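Local structure of ALDH21) (Physcomitrella patens subsp. patens, 5MZ5) at residues G180-V185 with D499-T504; W188-N193 with G312-G317; P201-A204 with P208-L211; P291-D296 with K433-T438; S426-A431 with F455-H460. The protein is an NADP(+)-dependent aldehyde dehydrogenase of a moss that oxidises succinic semialdehyde. All blocks are in the same frame, centred on the assembly; numbering follows the deposited sequence.

Contact 1: G180-V185 with D499-T504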
# COMPACT_ATOMS: atom_id res chain seq x y z
N GLY A 180 -13.73 12.05 15.33
CA GLY A 180 -14.72 12.93 15.94
C GLY A 180 -14.18 14.31 16.20
O GLY A 180 -13.16 14.67 15.61
N PRO A 181 -14.79 15.10 17.13
CA PRO A 181 -14.28 16.47 17.42
C PRO A 181 -12.81 16.55 17.85
O PRO A 181 -12.34 15.79 18.68
CB PRO A 181 -15.24 16.99 18.50
CG PRO A 181 -16.51 16.20 18.30
CD PRO A 181 -16.00 14.81 17.93
N VAL A 182 -12.09 17.49 17.22
CA VAL A 182 -10.66 17.68 17.43
C VAL A 182 -10.39 19.00 18.14
O VAL A 182 -10.88 20.05 17.72
CB VAL A 182 -9.85 17.57 16.10
CG1 VAL A 182 -8.35 17.80 16.33
CG2 VAL A 182 -10.08 16.22 15.40
N SER A 183 -9.58 18.94 19.21
CA SER A 183 -9.09 20.11 19.94
C SER A 183 -7.73 20.47 19.32
O SER A 183 -6.84 19.61 19.26
CB SER A 183 -8.93 19.81 21.42
OG SER A 183 -8.35 20.94 22.05
N MET A 184 -7.59 21.71 18.82
CA MET A 184 -6.35 22.17 18.17
C MET A 184 -5.81 23.36 18.91
O MET A 184 -6.55 24.29 19.21
CB MET A 184 -6.58 22.54 16.69
CG MET A 184 -7.20 21.45 15.86
SD MET A 184 -7.62 22.06 14.22
CE MET A 184 -8.08 20.56 13.46
N VAL A 185 -4.51 23.31 19.22
CA VAL A 185 -3.77 24.37 19.90
C VAL A 185 -2.52 24.61 19.06
O VAL A 185 -1.70 23.71 18.89
CB VAL A 185 -3.47 24.04 21.40
CG1 VAL A 185 -2.73 25.20 22.07
CG2 VAL A 185 -4.77 23.70 22.17
N ASP A 499 -4.08 10.27 9.42
CA ASP A 499 -4.08 8.96 10.10
C ASP A 499 -4.52 9.05 11.57
O ASP A 499 -5.31 8.22 12.03
CB ASP A 499 -2.70 8.30 10.02
CG ASP A 499 -2.51 7.42 8.81
OD1 ASP A 499 -3.33 6.47 8.63
OD2 ASP A 499 -1.51 7.63 8.08
N ASP A 500 -4.03 10.08 12.30
CA ASP A 500 -4.36 10.30 13.71
C ASP A 500 -5.80 10.79 13.94
O ASP A 500 -6.32 10.65 15.04
CB ASP A 500 -3.33 11.24 14.36
CG ASP A 500 -1.93 10.63 14.40
OD1 ASP A 500 -1.80 9.45 14.77
OD2 ASP A 500 -0.98 11.30 13.98
N MET A 501 -6.44 11.34 12.89
CA MET A 501 -7.83 11.81 12.92
C MET A 501 -8.80 10.74 12.39
O MET A 501 -9.99 11.00 12.18
CB MET A 501 -7.96 13.11 12.14
CG MET A 501 -7.31 14.25 12.84
SD MET A 501 -7.14 15.71 11.82
CE MET A 501 -5.99 16.66 12.82
N LEU A 502 -8.28 9.53 12.18
CA LEU A 502 -9.05 8.40 11.66
C LEU A 502 -9.02 7.21 12.60
O LEU A 502 -8.00 6.93 13.21
CB LEU A 502 -8.54 7.99 10.26
CG LEU A 502 -8.91 8.92 9.09
CD1 LEU A 502 -8.03 8.67 7.88
CD2 LEU A 502 -10.38 8.80 8.70
N GLU A 503 -10.15 6.52 12.72
CA GLU A 503 -10.26 5.30 13.51
C GLU A 503 -10.48 4.13 12.58
O GLU A 503 -11.24 4.22 11.63
CB GLU A 503 -11.38 5.39 14.57
CG GLU A 503 -10.93 6.08 15.85
CD GLU A 503 -10.01 5.31 16.78
OE1 GLU A 503 -9.69 5.85 17.86
OE2 GLU A 503 -9.58 4.18 16.42
N THR A 504 -9.79 3.04 12.86
CA THR A 504 -9.91 1.80 12.09
C THR A 504 -11.15 1.02 12.54
O THR A 504 -11.37 0.86 13.74
CB THR A 504 -8.62 0.97 12.23
OG1 THR A 504 -7.55 1.72 11.67
CG2 THR A 504 -8.72 -0.39 11.52
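Met501 meets Val182 and Met184 of strand 182-185 in a small, wholly apolar contact that buries 112 Å². Segment 499-504 begins at the end of helix 494-500. There the carbonyl O of Asp499 accepts from Leu502 N at 3.2 Å as the chain turns from the helix into strand 502-510, and Asp499 OD1 is hydrogen-bonded to a glycerol, probably from the crystallisation liquor. Met501 sits in this turn. Its chain is extended from CA through CE (chi2 168°, chi3 -166°), which carries the thioether well clear of the backbone. Along the way Met501 CG passes Val182 CG2 at 4.3 Å, and at the far end Met501 CE faces Met184 CE, methyl to methyl, at 4.5 Å. Both approaches are loose van der Waals contacts, with no polar bond across. Leu502 then turns its side chain away, onto Val205 and Ile154. Farther on, Glu503 OE2 forms a salt bridge with Arg491 of the second subunit, and Thr504 O accepts a hydrogen bond from the same arginine, so the strand leads from this buried spot to a subunit interface. Strand 182-185 lies between strands 209-212 and 260-264 in the Rossmann-type sheet; Met184 packs on Val199 and Ala202 of helix 193-205, while Met501 touches the same Ala202 and Leu260 of strand 260-264, and so joins the turn before strand 502-510 to both helix and sheet.

Contact 2: W188-N193 with G312-G317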
# COMPACT_ATOMS: atom_id res chain seq x y z
N TRP A 188 2.88 30.41 17.70
CA TRP A 188 3.09 31.75 17.20
C TRP A 188 4.19 31.85 16.14
O TRP A 188 4.25 32.88 15.46
CB TRP A 188 3.32 32.75 18.36
CG TRP A 188 4.41 32.36 19.32
CD1 TRP A 188 4.25 31.83 20.57
CD2 TRP A 188 5.83 32.46 19.10
NE1 TRP A 188 5.48 31.59 21.15
CE2 TRP A 188 6.47 31.96 20.27
CE3 TRP A 188 6.63 32.93 18.04
CZ2 TRP A 188 7.87 31.93 20.41
CZ3 TRP A 188 8.02 32.88 18.17
CH2 TRP A 188 8.62 32.40 19.34
N ASN A 189 5.07 30.83 16.00
CA ASN A 189 6.22 30.90 15.07
C ASN A 189 5.86 30.68 13.57
O ASN A 189 6.55 31.25 12.70
CB ASN A 189 7.37 30.00 15.50
CG ASN A 189 7.06 28.53 15.55
OD1 ASN A 189 6.26 28.06 16.36
ND2 ASN A 189 7.77 27.77 14.76
N PHE A 190 4.82 29.88 13.27
CA PHE A 190 4.31 29.74 11.88
C PHE A 190 2.79 29.77 12.07
O PHE A 190 2.15 28.72 12.01
CB PHE A 190 4.75 28.43 11.20
CG PHE A 190 6.15 28.43 10.63
CD1 PHE A 190 7.25 28.15 11.44
CD2 PHE A 190 6.36 28.68 9.28
CE1 PHE A 190 8.55 28.17 10.91
CE2 PHE A 190 7.66 28.69 8.75
CZ PHE A 190 8.75 28.43 9.57
N PRO A 191 2.21 30.96 12.38
CA PRO A 191 0.78 31.01 12.74
C PRO A 191 -0.22 30.69 11.64
O PRO A 191 -1.41 30.57 11.93
CB PRO A 191 0.60 32.43 13.27
CG PRO A 191 1.67 33.21 12.66
CD PRO A 191 2.83 32.30 12.49
N LEU A 192 0.25 30.53 10.40
CA LEU A 192 -0.64 30.14 9.32
C LEU A 192 -0.38 28.68 8.94
O LEU A 192 -1.30 27.86 8.99
CB LEU A 192 -0.52 31.09 8.13
CG LEU A 192 -1.41 30.79 6.92
CD1 LEU A 192 -2.88 31.09 7.21
CD2 LEU A 192 -0.93 31.52 5.69
N ASN A 193 0.88 28.34 8.60
CA ASN A 193 1.27 27.00 8.18
C ASN A 193 1.05 25.94 9.25
O ASN A 193 0.57 24.86 8.93
CB ASN A 193 2.71 26.96 7.64
CG ASN A 193 3.07 25.62 7.02
OD1 ASN A 193 3.77 24.81 7.63
ND2 ASN A 193 2.47 25.28 5.91
N GLY A 312 20.65 27.71 10.12
CA GLY A 312 20.96 28.43 11.34
C GLY A 312 20.23 29.73 11.60
O GLY A 312 20.15 30.14 12.77
N PHE A 313 19.74 30.42 10.56
CA PHE A 313 19.17 31.76 10.74
C PHE A 313 17.84 32.09 10.03
O PHE A 313 17.36 33.21 10.21
CB PHE A 313 20.23 32.81 10.33
CG PHE A 313 21.54 32.62 11.06
CD1 PHE A 313 21.68 33.03 12.39
CD2 PHE A 313 22.60 31.96 10.45
CE1 PHE A 313 22.86 32.79 13.08
CE2 PHE A 313 23.77 31.71 11.16
CZ PHE A 313 23.92 32.16 12.45
N TYR A 314 17.25 31.15 9.27
CA TYR A 314 15.93 31.39 8.64
C TYR A 314 14.90 31.46 9.79
O TYR A 314 15.08 30.78 10.81
CB TYR A 314 15.57 30.29 7.61
CG TYR A 314 14.67 29.19 8.14
CD1 TYR A 314 15.10 28.30 9.13
CD2 TYR A 314 13.38 29.03 7.64
CE1 TYR A 314 14.25 27.34 9.66
CE2 TYR A 314 12.53 28.04 8.14
CZ TYR A 314 12.97 27.19 9.15
OH TYR A 314 12.13 26.21 9.62
N GLN A 315 13.86 32.31 9.64
CA GLN A 315 12.82 32.57 10.67
C GLN A 315 13.46 33.11 11.97
O GLN A 315 12.83 33.13 13.02
CB GLN A 315 11.95 31.30 10.94
CG GLN A 315 10.47 31.46 10.57
CD GLN A 315 10.18 31.57 9.07
OE1 GLN A 315 9.34 32.36 8.64
NE2 GLN A 315 10.82 30.76 8.25
N GLY A 316 14.72 33.55 11.86
CA GLY A 316 15.53 34.06 12.97
C GLY A 316 15.80 33.02 14.04
O GLY A 316 15.89 33.37 15.21
N GLY A 317 15.89 31.75 13.63
CA GLY A 317 16.07 30.63 14.54
C GLY A 317 14.83 30.29 15.36
O GLY A 317 14.89 29.39 16.20
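Phe190 swings its ring toward Gln315 with CG anti to the carbonyl carbon (chi1 -80°), while the Gln315 chain bends at chi2 (69°) and lays its CG and amide against the end of that ring. The two side chains cross at about a right angle, and ring and amide planes stand 45° apart. Phe190 CZ does most of the touching: it lies 3.4 Å from Gln315 NE2 and 3.6 Å from Gln315 CG. Gln315 is poorly ordered, so the detail of its amide deserves caution. Tyr314 reaches the same ring end, with its CE2 4.1 Å from Phe190 CZ; Gln315 CB sits over the centre of the tyrosine ring on one face. At the edge of the Phe190 ring, in its plane, lies Asn189 ND2. Asn189 and Tyr314 bind succinate in this enzyme, as do nearby Arg139 and Ser319, and Trp188 binds NADP(+), so the contact probably forms part of the wall of the succinate pocket. Replacing Phe190 by an alanine would probably open a gap beside Gln315 CG and Tyr314 and take from Lys128 its cation-pi partner. No hydrogen bond runs directly between the segments; the polar ends find partners elsewhere. Tyr314 OH is bonded to Ser319 OG, and Lys128 NZ donates to both Gln315 OE1 and Asn189 O while making a cation-pi interaction with Phe190. The loop of Asn189 and Phe190 and the poorly ordered Gln315 side chain thus probably share Lys128, while Phe190 and Tyr314 only pack.

Contact 3: P201-A204 with P208-L211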
# COMPACT_ATOMS: atom_id res chain seq x y z
N PRO A 201 -5.94 18.59 7.35
CA PRO A 201 -6.29 17.16 7.55
C PRO A 201 -7.63 16.89 8.24
O PRO A 201 -8.28 15.91 7.90
CB PRO A 201 -5.10 16.60 8.34
CG PRO A 201 -4.43 17.75 8.93
CD PRO A 201 -4.67 18.92 8.04
N ALA A 202 -8.09 17.77 9.17
CA ALA A 202 -9.39 17.63 9.84
C ALA A 202 -10.55 17.71 8.83
O ALA A 202 -11.46 16.90 8.87
CB ALA A 202 -9.56 18.68 10.92
N ILE A 203 -10.46 18.67 7.91
CA ILE A 203 -11.44 18.85 6.83
C ILE A 203 -11.32 17.68 5.80
O ILE A 203 -12.34 17.14 5.40
CB ILE A 203 -11.32 20.25 6.17
CG1 ILE A 203 -11.66 21.36 7.20
CG2 ILE A 203 -12.20 20.36 4.91
CD1 ILE A 203 -11.21 22.78 6.81
N ALA A 204 -10.09 17.27 5.44
CA ALA A 204 -9.85 16.17 4.50
C ALA A 204 -10.46 14.84 4.96
O ALA A 204 -10.89 14.03 4.14
CB ALA A 204 -8.35 16.01 4.25
N PRO A 208 -15.07 17.64 12.85
CA PRO A 208 -15.28 19.04 13.28
C PRO A 208 -14.15 19.42 14.27
O PRO A 208 -13.53 18.55 14.88
CB PRO A 208 -16.65 18.98 13.98
CG PRO A 208 -16.73 17.59 14.50
CD PRO A 208 -15.99 16.71 13.54
N PHE A 209 -13.86 20.72 14.41
CA PHE A 209 -12.77 21.11 15.28
C PHE A 209 -13.01 22.45 15.98
O PHE A 209 -13.77 23.28 15.49
CB PHE A 209 -11.43 21.16 14.49
CG PHE A 209 -11.37 22.19 13.39
CD1 PHE A 209 -10.96 23.50 13.66
CD2 PHE A 209 -11.76 21.88 12.09
CE1 PHE A 209 -10.93 24.47 12.65
CE2 PHE A 209 -11.72 22.84 11.08
CZ PHE A 209 -11.30 24.13 11.36
N VAL A 210 -12.32 22.65 17.10
CA VAL A 210 -12.29 23.91 17.86
C VAL A 210 -10.82 24.27 17.95
O VAL A 210 -10.03 23.53 18.54
CB VAL A 210 -12.99 23.87 19.25
CG1 VAL A 210 -13.03 25.27 19.87
CG2 VAL A 210 -14.41 23.31 19.14
N LEU A 211 -10.44 25.37 17.33
CA LEU A 211 -9.06 25.82 17.32
C LEU A 211 -8.81 26.99 18.25
O LEU A 211 -9.55 27.99 18.23
CB LEU A 211 -8.58 26.14 15.87
CG LEU A 211 -7.26 26.93 15.68
CD1 LEU A 211 -6.03 26.09 16.05
CD2 LEU A 211 -7.15 27.41 14.29
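The beta-alpha-beta unit formed by strand 182-185, helix 193-205 and strand 209-212 closes here, where Ala202 and Ile203 of the helix receive the ring of Phe209 from the returning strand. This unit belongs to the Rossmann-type cofactor domain, and only a short turn separates the helix from the strand. The backbones come nearest at Ala202 and Pro208, whose CA atoms are 7.0 Å apart. Phe209 CG stands between the backbone N and the carbonyl carbon (chi1 64°), a crowded position that lifts the ring off the strand toward the helix. One side of the ring does the touching: its CD2 lies 4.1 Å from Ala202 CB, and its CE2 lies 4.2 Å from Ile203 CG1. The isoleucine branch comes in at the ring edge, close to the ring plane; the alanine methyl approaches obliquely. Ile203 offers this branch because CG1 is anti to its carbonyl carbon, beside the backbone N. Phe239 of the next strand and Met184 also touch this ring, and the backbone of Phe209 is bonded within the sheet to Ala238 and Ser240. Pro208 packs instead on Ala85, Ala89 and Met92 of helix 75-94. Pro201 has no N-H to give to the preceding turn, and the helix bends there. Between the two segments the chemistry is purely hydrophobic, without a hydrogen bond or charge; with no bond to fix it, the contact rests on the shape fit of methyl and branch against the ring, added to the short connection.

Contact 4: P291-D296 with K433-T438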
# COMPACT_ATOMS: atom_id res chain seq x y z
N PRO A 291 20.97 19.25 15.06
CA PRO A 291 22.38 19.30 14.67
C PRO A 291 22.57 19.11 13.14
O PRO A 291 21.70 18.60 12.44
CB PRO A 291 22.97 18.13 15.44
CG PRO A 291 21.85 17.11 15.47
CD PRO A 291 20.54 17.85 15.27
N CYS A 292 23.74 19.47 12.63
CA CYS A 292 24.11 19.24 11.24
C CYS A 292 25.56 18.81 11.18
O CYS A 292 26.40 19.45 11.81
CB CYS A 292 23.85 20.46 10.35
SG CYS A 292 24.07 20.16 8.57
N ILE A 293 25.84 17.74 10.43
CA ILE A 293 27.19 17.24 10.17
C ILE A 293 27.62 17.75 8.79
O ILE A 293 26.87 17.62 7.82
CB ILE A 293 27.27 15.69 10.24
CG1 ILE A 293 27.01 15.18 11.67
CG2 ILE A 293 28.64 15.19 9.71
CD1 ILE A 293 27.02 13.65 11.85
N VAL A 294 28.82 18.34 8.70
CA VAL A 294 29.42 18.77 7.45
C VAL A 294 30.67 17.89 7.27
O VAL A 294 31.69 18.14 7.91
CB VAL A 294 29.71 20.30 7.36
CG1 VAL A 294 30.47 20.66 6.07
CG2 VAL A 294 28.41 21.09 7.45
N ASP A 295 30.56 16.82 6.46
CA ASP A 295 31.68 15.90 6.19
C ASP A 295 32.24 16.09 4.78
O ASP A 295 33.27 15.52 4.45
CB ASP A 295 31.27 14.43 6.45
CG ASP A 295 32.45 13.51 6.77
OD1 ASP A 295 33.09 13.69 7.83
OD2 ASP A 295 32.70 12.58 5.98
N ASP A 296 31.56 16.92 3.97
CA ASP A 296 31.88 17.25 2.58
C ASP A 296 31.13 18.52 2.19
O ASP A 296 30.22 18.94 2.90
CB ASP A 296 31.44 16.10 1.62
CG ASP A 296 32.45 14.98 1.41
OD1 ASP A 296 33.61 15.28 1.06
OD2 ASP A 296 32.06 13.81 1.52
N LYS A 433 27.06 10.26 17.21
CA LYS A 433 26.82 10.07 18.63
C LYS A 433 26.59 11.44 19.32
O LYS A 433 25.67 11.57 20.13
CB LYS A 433 28.01 9.32 19.26
CG LYS A 433 27.77 8.91 20.71
CD LYS A 433 28.97 8.21 21.33
CE LYS A 433 28.70 7.88 22.77
NZ LYS A 433 29.83 7.14 23.38
N GLU A 434 27.37 12.47 18.94
CA GLU A 434 27.21 13.80 19.50
C GLU A 434 25.92 14.49 19.02
O GLU A 434 25.31 15.24 19.78
CB GLU A 434 28.46 14.67 19.27
CG GLU A 434 28.53 15.89 20.18
CD GLU A 434 28.34 15.69 21.67
OE1 GLU A 434 28.55 14.56 22.18
OE2 GLU A 434 28.00 16.69 22.35
N CYS A 435 25.50 14.21 17.76
CA CYS A 435 24.23 14.71 17.20
C CYS A 435 23.08 14.20 18.06
O CYS A 435 22.14 14.96 18.33
CB CYS A 435 24.07 14.26 15.75
SG CYS A 435 25.02 15.23 14.58
N ASN A 436 23.18 12.93 18.50
CA ASN A 436 22.21 12.23 19.34
C ASN A 436 22.29 12.61 20.80
O ASN A 436 21.37 12.25 21.54
CB ASN A 436 22.38 10.70 19.19
CG ASN A 436 21.99 10.19 17.83
OD1 ASN A 436 21.22 10.82 17.09
ND2 ASN A 436 22.47 9.01 17.50
N ASN A 437 23.37 13.31 21.22
CA ASN A 437 23.61 13.74 22.60
C ASN A 437 22.75 14.96 22.95
O ASN A 437 23.25 16.09 23.14
CB ASN A 437 25.13 13.95 22.87
CG ASN A 437 25.47 14.12 24.33
OD1 ASN A 437 24.64 13.87 25.21
ND2 ASN A 437 26.69 14.56 24.62
N THR A 438 21.43 14.72 23.03
CA THR A 438 20.39 15.71 23.27
C THR A 438 19.13 15.00 23.75
O THR A 438 18.96 13.81 23.48
CB THR A 438 20.13 16.54 21.96
OG1 THR A 438 19.10 17.50 22.21
CG2 THR A 438 19.73 15.67 20.76
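Cys435, of helix 428-435, packs onto Pro291 and Ile293 of strand 290-294, so that the helix lies against the mixed sheet of an alpha/beta domain. The tight part is all here. With SG anti to the carbonyl carbon (chi1 -79°), the sulfur drops between the two strand residues: it lies 3.5 Å from Ile293 CG1 and 3.7 Å from Pro291 CB. Pro291 CG meets the cysteine farther back, 3.6 Å from Cys435 CB. The same proline carbon also rests near Cys435 O, a carbonyl that accepts a hydrogen bond from Arg325 NH1 of the adjoining strand. Only these three buried residues meet, and everything between them is van der Waals contact. The strand is held independently by backbone bonds to strands 323-329 and 443-447. The other side is looser and more polar. Lys433 is exposed, Glu434 leads its carboxylate away from the strand, and the chain runs on through Asn437, the centre of an inverse gamma turn. Beyond the strand, Asp295 and Asp296 form salt bridges with Lys453 and Arg331, respectively. Glu434 OE2 is taken by Arg411 NH2, and its other oxygen is bonded by the asparagine: Asn437 ND2 donates to Glu434 OE1 at 3.1 Å, nearly straight at 162°, on the syn side but 29° out of the carboxylate plane.

Contact 5: S426-A431 with F455-H460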
# COMPACT_ATOMS: atom_id res chain seq x y z
N SER A 426 36.71 14.73 14.53
CA SER A 426 37.71 13.97 13.76
C SER A 426 37.15 12.61 13.35
O SER A 426 37.59 12.06 12.33
CB SER A 426 38.99 13.79 14.57
OG SER A 426 38.73 13.23 15.86
N ASP A 427 36.21 12.06 14.15
CA ASP A 427 35.59 10.77 13.88
C ASP A 427 34.10 10.92 13.54
O ASP A 427 33.35 11.50 14.33
CB ASP A 427 35.81 9.80 15.06
CG ASP A 427 35.31 8.39 14.79
OD1 ASP A 427 35.87 7.73 13.90
OD2 ASP A 427 34.37 7.96 15.47
N PHE A 428 33.68 10.40 12.37
CA PHE A 428 32.31 10.46 11.89
C PHE A 428 31.30 9.79 12.85
O PHE A 428 30.26 10.38 13.13
CB PHE A 428 32.19 9.90 10.44
CG PHE A 428 30.77 9.91 9.93
CD1 PHE A 428 30.18 11.08 9.47
CD2 PHE A 428 30.00 8.74 9.92
CE1 PHE A 428 28.86 11.10 9.02
CE2 PHE A 428 28.68 8.76 9.46
CZ PHE A 428 28.11 9.93 9.03
N LYS A 429 31.61 8.56 13.32
CA LYS A 429 30.76 7.81 14.25
C LYS A 429 30.51 8.63 15.52
O LYS A 429 29.38 8.66 16.03
CB LYS A 429 31.42 6.48 14.63
CG LYS A 429 31.08 5.32 13.71
CD LYS A 429 31.95 4.09 14.02
CE LYS A 429 31.32 2.73 13.83
NZ LYS A 429 31.36 2.24 12.42
N GLU A 430 31.56 9.33 16.00
CA GLU A 430 31.52 10.20 17.17
C GLU A 430 30.67 11.43 16.93
O GLU A 430 29.98 11.86 17.85
CB GLU A 430 32.94 10.59 17.63
CG GLU A 430 33.66 9.49 18.39
CD GLU A 430 33.04 9.03 19.69
OE1 GLU A 430 32.64 9.89 20.51
OE2 GLU A 430 32.96 7.80 19.90
N ALA A 431 30.72 11.99 15.71
CA ALA A 431 29.90 13.14 15.33
C ALA A 431 28.41 12.76 15.39
O ALA A 431 27.62 13.54 15.91
CB ALA A 431 30.27 13.63 13.92
N PHE A 455 23.79 6.54 4.69
CA PHE A 455 22.88 5.52 5.20
C PHE A 455 23.17 5.13 6.65
O PHE A 455 22.25 4.70 7.34
CB PHE A 455 22.81 4.30 4.25
CG PHE A 455 21.93 4.65 3.07
CD1 PHE A 455 22.47 5.23 1.92
CD2 PHE A 455 20.54 4.51 3.15
CE1 PHE A 455 21.65 5.60 0.85
CE2 PHE A 455 19.72 4.88 2.07
CZ PHE A 455 20.28 5.43 0.94
N TYR A 456 24.41 5.31 7.14
CA TYR A 456 24.76 5.07 8.55
C TYR A 456 24.03 6.14 9.37
O TYR A 456 23.41 5.82 10.38
CB TYR A 456 26.30 5.14 8.78
CG TYR A 456 26.70 4.98 10.23
CD1 TYR A 456 26.68 6.06 11.11
CD2 TYR A 456 27.06 3.74 10.74
CE1 TYR A 456 27.00 5.91 12.46
CE2 TYR A 456 27.42 3.58 12.09
CZ TYR A 456 27.37 4.67 12.94
OH TYR A 456 27.70 4.52 14.27
N ALA A 457 24.07 7.41 8.90
CA ALA A 457 23.39 8.53 9.58
C ALA A 457 21.86 8.31 9.58
O ALA A 457 21.22 8.58 10.59
CB ALA A 457 23.74 9.84 8.90
N PHE A 458 21.29 7.80 8.47
CA PHE A 458 19.85 7.51 8.40
C PHE A 458 19.47 6.47 9.46
O PHE A 458 18.50 6.63 10.18
CB PHE A 458 19.43 7.07 6.97
CG PHE A 458 17.94 6.78 6.78
CD1 PHE A 458 16.97 7.54 7.43
CD2 PHE A 458 17.52 5.79 5.90
CE1 PHE A 458 15.60 7.27 7.26
CE2 PHE A 458 16.15 5.54 5.69
CZ PHE A 458 15.20 6.28 6.38
N GLU A 459 20.30 5.44 9.58
CA GLU A 459 20.11 4.35 10.53
C GLU A 459 20.28 4.74 12.01
O GLU A 459 19.51 4.26 12.84
CB GLU A 459 21.10 3.23 10.18
CG GLU A 459 20.59 1.83 10.49
CD GLU A 459 19.30 1.37 9.83
OE1 GLU A 459 18.62 0.51 10.44
OE2 GLU A 459 18.96 1.86 8.72
N HIS A 460 21.30 5.56 12.34
CA HIS A 460 21.64 5.83 13.74
C HIS A 460 21.22 7.17 14.31
O HIS A 460 21.20 7.29 15.55
CB HIS A 460 23.16 5.63 13.94
CG HIS A 460 23.54 4.20 13.72
ND1 HIS A 460 24.04 3.77 12.50
CD2 HIS A 460 23.34 3.13 14.51
CE1 HIS A 460 24.19 2.46 12.62
NE2 HIS A 460 23.78 2.03 13.81
O HOH W 1 27.61 6.66 15.95
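Tyr456 of helix 451-460 sits against Phe428 and Lys429 at the start of helix 428-435, a helix-to-helix contact flanked by other subunits of the tetramer. Among the apolar contacts, Phe428 and Tyr456 both carry CG opposite the backbone N (chi1 178° and 177°), which extends each ring toward the other helix; they run antiparallel alongside one another, Phe428 CE2 3.7 Å from Tyr456 CD1. Ala457 CB stands 4.4 Å from Phe428 CZ at the edge of that ring, and Leu515 of the third subunit packs on Phe428 and Lys429. Separately, the aliphatic part of Lys429 lies across the phenol end, its CG 3.5 Å from Tyr456 OH. Polar links are indirect: one water, lying in the plane of the tyrosine ring, donates to Lys429 O and pairs with Tyr456 OH, each at 2.7 Å. A phenylalanine in place of Tyr456 would probably leave this water without its second partner and weaken the bridge between the helices. Each helix also carries its own bonds. Asp427 is the N-cap of the first, its OD2 accepting from Glu430 N from above the carboxylate plane. On the second, His460 ND1 donates to Tyr456 O (3.0 Å) and lies 3.3 Å above the centre of the Tyr456 ring.

The five contacts fall into two groups around contact 2. Contacts 1 and 3 lie in the cofactor-binding part, centres 8 Å apart, and share a sheet: Val182 N is hydrogen-bonded to Pro208 O at 2.9 Å. The side chain of Met184 in contact 1 lies about 6 Å from that of the NADP(+)-binding Ser186. Contacts 4 and 5, also 8 Å apart, share helix 428-435; Asn436 ND2 is hydrogen-bonded to His460 O at 2.9 Å, and Ile293 packs against Ala431 and Phe428. The centres of contacts 3 and 4 are 37 Å apart, on opposite sides of the chain's centre. Contact 2 holds residues that bind succinate and NADP(+), its centre 23 Å from that of contact 3.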